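Side-chain contact in rhodopsin (Todarodes pacificus, PDB 2Z73), which senses light through a bound retinal, whose isomerisation from 11-cis to all-trans activates G-protein signalling to phospholipase C in squid vision: residues 290-294 and 295-299. Sequence-based numbering, arbitrary orientation.
Sequences EWVTP and YAAQL
T293 is the N-cap at the extracellular end of the seventh transmembrane helix (helix 294-306), its hydroxyl turned back on the first turn: OG1 accepts from A296 N at 3.2 Å, with an N-H...O angle of 143°, so moderately bent. With chi1 at 56°, OG1 lies between the backbone N and the carbonyl carbon, facing the first turn, while CG2 lies anti to that carbon. The methyl of A296 points back at the cap and packs against OG1, CB to OG1 3.1 Å, and it also meets the carbonyl oxygen of W291. Replacing T293 by alanine is likely to leave A296 N without its side-chain acceptor and weaken the start of the helix. The main chain of T293 joins in, its O receiving A297 N almost head-on, with a C=O...N angle of 172°. P294, whose ring nitrogen has no hydrogen to give, fills the first helical position beside F26. V292, centre of an inverse gamma turn, extends CG1, anti to its backbone N, to A297 CB at 4.2 Å; W23 touches both side chains. Deeper in, the amide of the buried Q298 is hydrogen-bonded at OE1 to V182 N and at NE2 to N185 OD1, while its backbone N donates to P294 O at 2.9 Å.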
ATOM      1  N   GLU A 290      28.568  -7.642   4.783  1.00 60.78           N
ATOM      2  CA  GLU A 290      28.680  -8.564   5.908  1.00 63.04           C
ATOM      3  C   GLU A 290      27.588  -8.322   6.927  1.00 62.91           C
ATOM      4  O   GLU A 290      27.383  -9.127   7.833  1.00 61.90           O
ATOM      5  CB  GLU A 290      30.061  -8.489   6.580  1.00 63.45           C
ATOM      6  CG  GLU A 290      30.600  -7.091   6.817  1.00 67.51           C
ATOM      7  CD  GLU A 290      31.279  -6.511   5.589  1.00 69.73           C
ATOM      8  OE1 GLU A 290      31.760  -5.359   5.657  1.00 70.06           O
ATOM      9  OE2 GLU A 290      31.338  -7.209   4.558  1.00 70.69           O
ATOM     10  N   TRP A 291      26.880  -7.209   6.771  1.00 63.21           N
ATOM     11  CA  TRP A 291      25.781  -6.890   7.675  1.00 65.65           C
ATOM     12  C   TRP A 291      24.535  -7.653   7.239  1.00 65.44           C
ATOM     13  O   TRP A 291      23.760  -8.136   8.064  1.00 65.39           O
ATOM     14  CB  TRP A 291      25.486  -5.388   7.656  1.00 67.24           C
ATOM     15  CG  TRP A 291      26.520  -4.554   8.343  1.00 70.33           C
ATOM     16  CD1 TRP A 291      27.517  -4.997   9.165  1.00 70.82           C
ATOM     17  CD2 TRP A 291      26.629  -3.127   8.314  1.00 70.87           C
ATOM     18  NE1 TRP A 291      28.236  -3.933   9.654  1.00 72.20           N
ATOM     19  CE2 TRP A 291      27.712  -2.773   9.148  1.00 71.59           C
ATOM     20  CE3 TRP A 291      25.914  -2.112   7.667  1.00 72.80           C
ATOM     21  CZ2 TRP A 291      28.101  -1.444   9.354  1.00 70.23           C
ATOM     22  CZ3 TRP A 291      26.298  -0.786   7.871  1.00 72.23           C
ATOM     23  CH2 TRP A 291      27.384  -0.467   8.711  1.00 71.42           C
ATOM     24  N   VAL A 292      24.361  -7.761   5.927  1.00 64.45           N
ATOM     25  CA  VAL A 292      23.207  -8.435   5.362  1.00 60.60           C
ATOM     26  C   VAL A 292      23.206  -9.930   5.624  1.00 58.50           C
ATOM     27  O   VAL A 292      23.471 -10.723   4.733  1.00 59.25           O
ATOM     28  CB  VAL A 292      23.116  -8.199   3.846  1.00 60.08           C
ATOM     29  CG1 VAL A 292      21.784  -8.690   3.330  1.00 58.10           C
ATOM     30  CG2 VAL A 292      23.293  -6.724   3.537  1.00 57.34           C
ATOM     31  N   THR A 293      22.906 -10.306   6.861  1.00 57.09           N
ATOM     32  CA  THR A 293      22.834 -11.709   7.249  1.00 55.57           C
ATOM     33  C   THR A 293      21.440 -12.260   6.943  1.00 54.82           C
ATOM     34  O   THR A 293      20.497 -11.498   6.676  1.00 55.34           O
ATOM     35  CB  THR A 293      23.058 -11.880   8.753  1.00 54.47           C
ATOM     36  OG1 THR A 293      22.107 -11.071   9.460  1.00 54.52           O
ATOM     37  CG2 THR A 293      24.464 -11.473   9.138  1.00 53.31           C
ATOM     38  N   PRO A 294      21.288 -13.596   6.997  1.00 52.71           N
ATOM     39  CA  PRO A 294      20.008 -14.261   6.732  1.00 52.23           C
ATOM     40  C   PRO A 294      18.825 -13.576   7.424  1.00 51.40           C
ATOM     41  O   PRO A 294      17.808 -13.345   6.787  1.00 52.87           O
ATOM     42  CB  PRO A 294      20.251 -15.671   7.244  1.00 52.09           C
ATOM     43  CG  PRO A 294      21.677 -15.886   6.894  1.00 51.13           C
ATOM     44  CD  PRO A 294      22.329 -14.590   7.314  1.00 51.61           C
ATOM     45  N   TYR A 295      18.967 -13.255   8.712  1.00 51.69           N
ATOM     46  CA  TYR A 295      17.908 -12.581   9.470  1.00 52.17           C
ATOM     47  C   TYR A 295      17.881 -11.091   9.137  1.00 51.51           C
ATOM     48  O   TYR A 295      16.822 -10.464   9.143  1.00 52.55           O
ATOM     49  CB  TYR A 295      18.114 -12.728  10.979  1.00 52.36           C
ATOM     50  CG  TYR A 295      18.031 -14.140  11.508  1.00 57.52           C
ATOM     51  CD1 TYR A 295      19.001 -14.626  12.390  1.00 57.01           C
ATOM     52  CD2 TYR A 295      16.999 -14.998  11.128  1.00 58.66           C
ATOM     53  CE1 TYR A 295      18.952 -15.924  12.874  1.00 57.02           C
ATOM     54  CE2 TYR A 295      16.938 -16.314  11.614  1.00 58.97           C
ATOM     55  CZ  TYR A 295      17.921 -16.762  12.484  1.00 58.08           C
ATOM     56  OH  TYR A 295      17.886 -18.052  12.968  1.00 58.63           O
ATOM     57  N   ALA A 296      19.052 -10.526   8.860  1.00 51.13           N
ATOM     58  CA  ALA A 296      19.149  -9.106   8.539  1.00 50.66           C
ATOM     59  C   ALA A 296      18.228  -8.771   7.381  1.00 49.69           C
ATOM     60  O   ALA A 296      17.616  -7.697   7.337  1.00 47.33           O
ATOM     61  CB  ALA A 296      20.589  -8.742   8.182  1.00 52.71           C
ATOM     62  N   ALA A 297      18.138  -9.701   6.434  1.00 48.73           N
ATOM     63  CA  ALA A 297      17.290  -9.510   5.270  1.00 45.18           C
ATOM     64  C   ALA A 297      15.908 -10.114   5.515  1.00 45.88           C
ATOM     65  O   ALA A 297      14.892  -9.428   5.384  1.00 45.87           O
ATOM     66  CB  ALA A 297      17.947 -10.136   4.042  1.00 42.31           C
ATOM     67  N   GLN A 298      15.865 -11.382   5.909  1.00 45.86           N
ATOM     68  CA  GLN A 298      14.587 -12.045   6.137  1.00 46.91           C
ATOM     69  C   GLN A 298      13.568 -11.310   7.025  1.00 46.78           C
ATOM     70  O   GLN A 298      12.514 -10.915   6.548  1.00 45.96           O
ATOM     71  CB  GLN A 298      14.811 -13.454   6.691  1.00 46.56           C
ATOM     72  CG  GLN A 298      13.699 -14.424   6.296  1.00 50.65           C
ATOM     73  CD  GLN A 298      13.558 -14.542   4.786  1.00 52.40           C
ATOM     74  OE1 GLN A 298      14.467 -15.031   4.111  1.00 50.50           O
ATOM     75  NE2 GLN A 298      12.421 -14.085   4.248  1.00 49.68           N
ATOM     76  N   LEU A 299      13.880 -11.134   8.308  1.00 49.56           N
ATOM     77  CA  LEU A 299      12.966 -10.472   9.236  1.00 49.42           C
ATOM     78  C   LEU A 299      12.401  -9.141   8.744  1.00 48.40           C
ATOM     79  O   LEU A 299      11.225  -8.852   8.951  1.00 48.00           O
ATOM     80  CB  LEU A 299      13.634 -10.287  10.600  1.00 52.47           C
ATOM     81  CG  LEU A 299      13.404 -11.416  11.606  1.00 55.64           C
ATOM     82  CD1 LEU A 299      13.840 -12.755  11.027  1.00 54.35           C
ATOM     83  CD2 LEU A 299      14.172 -11.111  12.881  1.00 55.65           C
TER